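Local coordinates for heavy-metal chelation domain-containing protein (Pyrococcus horikoshii, PDB 3NPG) that is of unknown function but probably chelates heavy-metal ions through a domain related to Rossmann folds, at residues A[33-38]-A[89-94]; A[224-229]-A[236-241]. One frame throughout, in Å; residues are numbered along the deposited sequence.

Contact 1 (A[33-38]-A[89-94]); sequences TWVLVE and INAVSQ
Ala91 on helix 89-94 faces Val35 and Val37 of strand 33-38 where the two axes approach to 7.8 Å and cross at -42°, with the Val35 and Ala91 CA atoms 6.0 Å apart. The methyl group of Ala91 points at the strand and is the hub of the contact. Ala91 CB lies 3.4 Å from Val35 O, between two valines that project from the same side of the strand. Val35 brings CG1 to 3.9 Å from Ala91 CB, and this branch stands opposite the backbone N (chi1 165°). Val37 uses both branches: Val37 CG1 comes to 3.8 Å from Ala91 CB, while Val37 CG2 lies beside that methyl and 3.7 Å from Ala91 O. The alternation of the strand thus gives Val35 and Val37 to the helix, whereas Trp34 and Leu36 serve the other face of the antiparallel three-stranded sheet and pack on helix 223-232. Strand 32-38 is the middle strand of that sheet, so the helix rests against its centre, and Val35 also touches Ala87 and Ala88 one turn earlier. Beside this apolar seam, Asn90 ND2 bonds to Val47 O on the neighbouring strand and to Thr199 O.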
loop_
_atom_site.group_PDB
_atom_site.type_symbol
_atom_site.label_atom_id
_atom_site.label_comp_id
_atom_site.label_asym_id
_atom_site.label_seq_id
_atom_site.Cartn_x
_atom_site.Cartn_y
_atom_site.Cartn_z
ATOM N N THR A 33 -17.915 7.638 -6.840
ATOM C CA THR A 33 -18.830 6.901 -7.693
ATOM C C THR A 33 -20.163 7.618 -7.597
ATOM O O THR A 33 -20.552 8.034 -6.503
ATOM C CB THR A 33 -18.945 5.438 -7.213
ATOM O OG1 THR A 33 -17.685 4.791 -7.381
ATOM C CG2 THR A 33 -20.028 4.661 -7.942
ATOM N N TRP A 34 -20.819 7.855 -8.731
ATOM C CA TRP A 34 -22.077 8.588 -8.720
ATOM C C TRP A 34 -23.183 7.883 -9.470
ATOM O O TRP A 34 -22.918 7.114 -10.393
ATOM C CB TRP A 34 -21.887 10.021 -9.238
ATOM C CG TRP A 34 -21.292 10.101 -10.606
ATOM C CD1 TRP A 34 -19.974 10.249 -10.920
ATOM C CD2 TRP A 34 -22.002 10.079 -11.848
ATOM N NE1 TRP A 34 -19.818 10.318 -12.284
ATOM C CE2 TRP A 34 -21.049 10.228 -12.879
ATOM C CE3 TRP A 34 -23.360 9.944 -12.193
ATOM C CZ2 TRP A 34 -21.406 10.231 -14.230
ATOM C CZ3 TRP A 34 -23.708 9.947 -13.531
ATOM C CH2 TRP A 34 -22.738 10.082 -14.533
ATOM N N VAL A 35 -24.431 8.136 -9.062
ATOM C CA VAL A 35 -25.620 7.591 -9.709
ATOM C C VAL A 35 -26.625 8.719 -9.904
ATOM O O VAL A 35 -27.009 9.380 -8.932
ATOM C CB VAL A 35 -26.228 6.400 -8.899
ATOM C CG1 VAL A 35 -27.640 6.078 -9.368
ATOM C CG2 VAL A 35 -25.333 5.160 -8.980
ATOM N N LEU A 36 -26.991 8.993 -11.164
ATOM C CA LEU A 36 -27.962 10.032 -11.493
ATOM C C LEU A 36 -29.350 9.404 -11.700
ATOM O O LEU A 36 -29.485 8.446 -12.466
ATOM C CB LEU A 36 -27.512 10.796 -12.757
ATOM C CG LEU A 36 -28.355 12.012 -13.161
ATOM C CD1 LEU A 36 -28.408 13.048 -12.040
ATOM C CD2 LEU A 36 -27.822 12.639 -14.441
ATOM N N VAL A 37 -30.363 9.891 -10.959
ATOM C CA VAL A 37 -31.733 9.363 -11.064
ATOM C C VAL A 37 -32.724 10.453 -11.462
ATOM O O VAL A 37 -32.416 11.637 -11.334
ATOM C CB VAL A 37 -32.187 8.610 -9.775
ATOM C CG1 VAL A 37 -31.296 7.406 -9.498
ATOM C CG2 VAL A 37 -32.235 9.552 -8.566
ATOM N N GLU A 38 -33.925 10.056 -11.929
ATOM C CA GLU A 38 -34.956 11.013 -12.322
ATOM C C GLU A 38 -36.345 10.559 -11.887
ATOM O O GLU A 38 -36.707 9.390 -12.061
ATOM C CB GLU A 38 -34.921 11.259 -13.836
ATOM C CG GLU A 38 -35.828 12.391 -14.299
ATOM C CD GLU A 38 -35.666 12.783 -15.753
ATOM O OE1 GLU A 38 -35.368 11.895 -16.583
ATOM O OE2 GLU A 38 -35.874 13.977 -16.068
ATOM N N ILE A 89 -28.418 4.258 -3.453
ATOM C CA ILE A 89 -29.230 4.492 -2.243
ATOM C C ILE A 89 -29.229 5.989 -1.915
ATOM O O ILE A 89 -30.281 6.556 -1.611
ATOM C CB ILE A 89 -28.720 3.632 -1.034
ATOM C CG1 ILE A 89 -28.946 2.132 -1.286
ATOM C CG2 ILE A 89 -29.388 4.077 0.291
ATOM C CD1 ILE A 89 -28.250 1.222 -0.304
ATOM N N ASN A 90 -28.053 6.639 -2.043
ATOM C CA ASN A 90 -27.907 8.074 -1.821
ATOM C C ASN A 90 -28.667 8.882 -2.875
ATOM O O ASN A 90 -29.248 9.913 -2.548
ATOM C CB ASN A 90 -26.432 8.465 -1.804
ATOM C CG ASN A 90 -25.671 7.904 -0.626
ATOM O OD1 ASN A 90 -26.241 7.563 0.416
ATOM N ND2 ASN A 90 -24.360 7.828 -0.752
ATOM N N ALA A 91 -28.682 8.399 -4.140
ATOM C CA ALA A 91 -29.411 9.056 -5.229
ATOM C C ALA A 91 -30.901 9.108 -4.920
ATOM O O ALA A 91 -31.510 10.180 -4.998
ATOM C CB ALA A 91 -29.172 8.319 -6.535
ATOM N N VAL A 92 -31.480 7.953 -4.496
ATOM C CA VAL A 92 -32.895 7.850 -4.110
ATOM C C VAL A 92 -33.167 8.743 -2.886
ATOM O O VAL A 92 -34.177 9.446 -2.845
ATOM C CB VAL A 92 -33.295 6.364 -3.840
ATOM C CG1 VAL A 92 -34.709 6.264 -3.276
ATOM C CG2 VAL A 92 -33.156 5.523 -5.105
ATOM N N SER A 93 -32.218 8.758 -1.925
ATOM C CA SER A 93 -32.317 9.547 -0.700
ATOM C C SER A 93 -32.309 11.041 -0.980
ATOM O O SER A 93 -33.106 11.769 -0.408
ATOM C CB SER A 93 -31.179 9.193 0.248
ATOM O OG SER A 93 -31.193 7.816 0.588
ATOM N N GLN A 94 -31.412 11.500 -1.875
ATOM C CA GLN A 94 -31.285 12.926 -2.230
ATOM C C GLN A 94 -32.526 13.467 -2.954
ATOM O O GLN A 94 -32.779 14.674 -2.926
ATOM C CB GLN A 94 -30.013 13.170 -3.060
ATOM C CG GLN A 94 -28.724 12.986 -2.262
ATOM C CD GLN A 94 -28.523 14.082 -1.250
ATOM O OE1 GLN A 94 -28.144 15.193 -1.590
ATOM N NE2 GLN A 94 -28.733 13.776 0.020
#

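Contact 2 (A[224-229]-A[236-241]); sequences EKALVK and KGFESE
Lys229 lies along the backbone of Gly237 and Phe238, its CG 3.4 Å from Gly237 C and its CB 3.5 Å from Phe238 N. The bend at chi2 (-72°) carries the chain over Gly237, whose lack of a side chain lets the lysine methylenes settle on the peptide. Next to it, Ala226 CB meets the Phe238 ring at its edge, near the ring plane, 3.8 Å from CD1, and is also 3.8 Å from Glu241 CB. On the outer side the side chains of Lys225 and Glu241 cross, Lys225 CD passing 3.4 Å from Glu241 OE2. Lys225 NZ and Glu241 OE2 remain 4.8 Å apart, too far for a salt bridge, though the opposite charges may still attract weakly. Lys229 NZ instead forms a salt bridge with Glu63 of the second subunit, which ties this helical pair to the assembly interface. Further out, Ser240 OG bonds to Gly237 O (2.9 Å) from above the carbonyl plane, while Phe238 O accepts from Ser242 OG. Helices 223-232 and 235-239 form a hairpin that connects, along the chain, the adjacent antiparallel strands 214-220 and 242-248; Ala226 and Phe238 both pack on Val220, and Phe238 extends to Val47 of strand 43-49.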
loop_
_atom_site.group_PDB
_atom_site.type_symbol
_atom_site.label_atom_id
_atom_site.label_comp_id
_atom_site.label_asym_id
_atom_site.label_seq_id
_atom_site.Cartn_x
_atom_site.Cartn_y
_atom_site.Cartn_z
ATOM N N GLU A 224 -25.722 19.430 -13.216
ATOM C CA GLU A 224 -24.907 19.505 -14.434
ATOM C C GLU A 224 -23.468 19.942 -14.149
ATOM O O GLU A 224 -22.530 19.297 -14.621
ATOM C CB GLU A 224 -25.562 20.425 -15.482
ATOM C CG GLU A 224 -26.824 19.841 -16.103
ATOM C CD GLU A 224 -26.620 18.561 -16.897
ATOM O OE1 GLU A 224 -25.624 18.478 -17.653
ATOM O OE2 GLU A 224 -27.471 17.650 -16.780
ATOM N N LYS A 225 -23.291 21.025 -13.361
ATOM C CA LYS A 225 -21.959 21.544 -13.025
ATOM C C LYS A 225 -21.178 20.577 -12.121
ATOM O O LYS A 225 -19.965 20.425 -12.291
ATOM C CB LYS A 225 -22.057 22.933 -12.381
ATOM C CG LYS A 225 -22.458 24.034 -13.353
ATOM C CD LYS A 225 -22.170 25.414 -12.776
ATOM C CE LYS A 225 -22.580 26.520 -13.714
ATOM N NZ LYS A 225 -22.151 27.852 -13.210
ATOM N N ALA A 226 -21.882 19.901 -11.178
ATOM C CA ALA A 226 -21.266 18.928 -10.271
ATOM C C ALA A 226 -20.818 17.659 -11.016
ATOM O O ALA A 226 -19.766 17.113 -10.699
ATOM C CB ALA A 226 -22.225 18.570 -9.154
ATOM N N LEU A 227 -21.608 17.208 -12.029
ATOM C CA LEU A 227 -21.254 16.041 -12.860
ATOM C C LEU A 227 -20.000 16.304 -13.674
ATOM O O LEU A 227 -19.170 15.410 -13.829
ATOM C CB LEU A 227 -22.414 15.660 -13.798
ATOM C CG LEU A 227 -23.487 14.762 -13.201
ATOM C CD1 LEU A 227 -24.634 14.594 -14.156
ATOM C CD2 LEU A 227 -22.920 13.414 -12.825
ATOM N N VAL A 228 -19.849 17.539 -14.182
ATOM C CA VAL A 228 -18.661 17.950 -14.931
ATOM C C VAL A 228 -17.417 17.809 -14.055
ATOM O O VAL A 228 -16.424 17.231 -14.488
ATOM C CB VAL A 228 -18.823 19.394 -15.498
ATOM C CG1 VAL A 228 -17.485 19.963 -15.964
ATOM C CG2 VAL A 228 -19.845 19.424 -16.630
ATOM N N LYS A 229 -17.502 18.261 -12.795
ATOM C CA LYS A 229 -16.381 18.176 -11.859
ATOM C C LYS A 229 -16.132 16.741 -11.395
ATOM O O LYS A 229 -14.977 16.337 -11.278
ATOM C CB LYS A 229 -16.591 19.122 -10.661
ATOM C CG LYS A 229 -16.764 20.603 -11.059
ATOM C CD LYS A 229 -15.455 21.242 -11.536
ATOM C CE LYS A 229 -15.635 22.705 -11.854
ATOM N NZ LYS A 229 -14.411 23.294 -12.455
ATOM N N LYS A 236 -13.232 19.483 -4.829
ATOM C CA LYS A 236 -13.627 20.839 -4.432
ATOM C C LYS A 236 -14.543 21.512 -5.463
ATOM O O LYS A 236 -15.344 22.380 -5.103
ATOM C CB LYS A 236 -12.402 21.704 -4.129
ATOM C CG LYS A 236 -11.995 21.666 -2.663
ATOM C CD LYS A 236 -10.835 22.610 -2.382
ATOM C CE LYS A 236 -10.669 22.891 -0.906
ATOM N NZ LYS A 236 -11.773 23.741 -0.376
ATOM N N GLY A 237 -14.441 21.079 -6.722
ATOM C CA GLY A 237 -15.315 21.551 -7.791
ATOM C C GLY A 237 -16.715 20.996 -7.643
ATOM O O GLY A 237 -17.701 21.693 -7.900
ATOM N N PHE A 238 -16.809 19.734 -7.208
ATOM C CA PHE A 238 -18.079 19.071 -6.916
ATOM C C PHE A 238 -18.655 19.593 -5.589
ATOM O O PHE A 238 -19.869 19.741 -5.459
ATOM C CB PHE A 238 -17.875 17.539 -6.862
ATOM C CG PHE A 238 -18.927 16.783 -6.087
ATOM C CD1 PHE A 238 -20.200 16.597 -6.611
ATOM C CD2 PHE A 238 -18.632 16.215 -4.848
ATOM C CE1 PHE A 238 -21.170 15.887 -5.899
ATOM C CE2 PHE A 238 -19.603 15.505 -4.137
ATOM C CZ PHE A 238 -20.866 15.346 -4.666
ATOM N N GLU A 239 -17.769 19.868 -4.609
ATOM C CA GLU A 239 -18.142 20.369 -3.285
ATOM C C GLU A 239 -18.737 21.786 -3.377
ATOM O O GLU A 239 -19.671 22.110 -2.640
ATOM C CB GLU A 239 -16.911 20.361 -2.357
ATOM C CG GLU A 239 -17.243 20.446 -0.881
ATOM C CD GLU A 239 -16.042 20.309 0.037
ATOM O OE1 GLU A 239 -15.026 21.002 -0.203
ATOM O OE2 GLU A 239 -16.126 19.526 1.009
ATOM N N SER A 240 -18.208 22.620 -4.306
ATOM C CA SER A 240 -18.679 24.000 -4.496
ATOM C C SER A 240 -20.064 24.053 -5.160
ATOM O O SER A 240 -20.736 25.083 -5.094
ATOM C CB SER A 240 -17.670 24.805 -5.310
ATOM O OG SER A 240 -17.523 24.272 -6.614
ATOM N N GLU A 241 -20.492 22.943 -5.793
ATOM C CA GLU A 241 -21.810 22.858 -6.439
ATOM C C GLU A 241 -22.817 22.163 -5.513
ATOM O O GLU A 241 -23.860 21.686 -5.971
ATOM C CB GLU A 241 -21.707 22.114 -7.788
ATOM C CG GLU A 241 -20.811 22.805 -8.808
ATOM C CD GLU A 241 -21.274 24.174 -9.275
ATOM O OE1 GLU A 241 -22.480 24.482 -9.132
ATOM O OE2 GLU A 241 -20.447 24.904 -9.865
#

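How the contacts relate
Contact 1 is wholly buried and apolar, a strand of the antiparallel sheet against a helix, whereas contact 2 is partly buried and joins two consecutive helices of the region containing the mixed sheet. The difference in place shows in the chemistry: small aliphatic groups at contact 1, and at contact 2 an apolar inner side giving way to lysine and glutamate chains toward the surface, one of them reaching another subunit. Their centres lie 15 Å apart, yet they touch through Leu227 of helix 223-232, whose CD2 lies 3.6 Å from Trp34 CE3. The first helix of contact 2 thus shares a packing layer with the strand of contact 1, linking the two family regions.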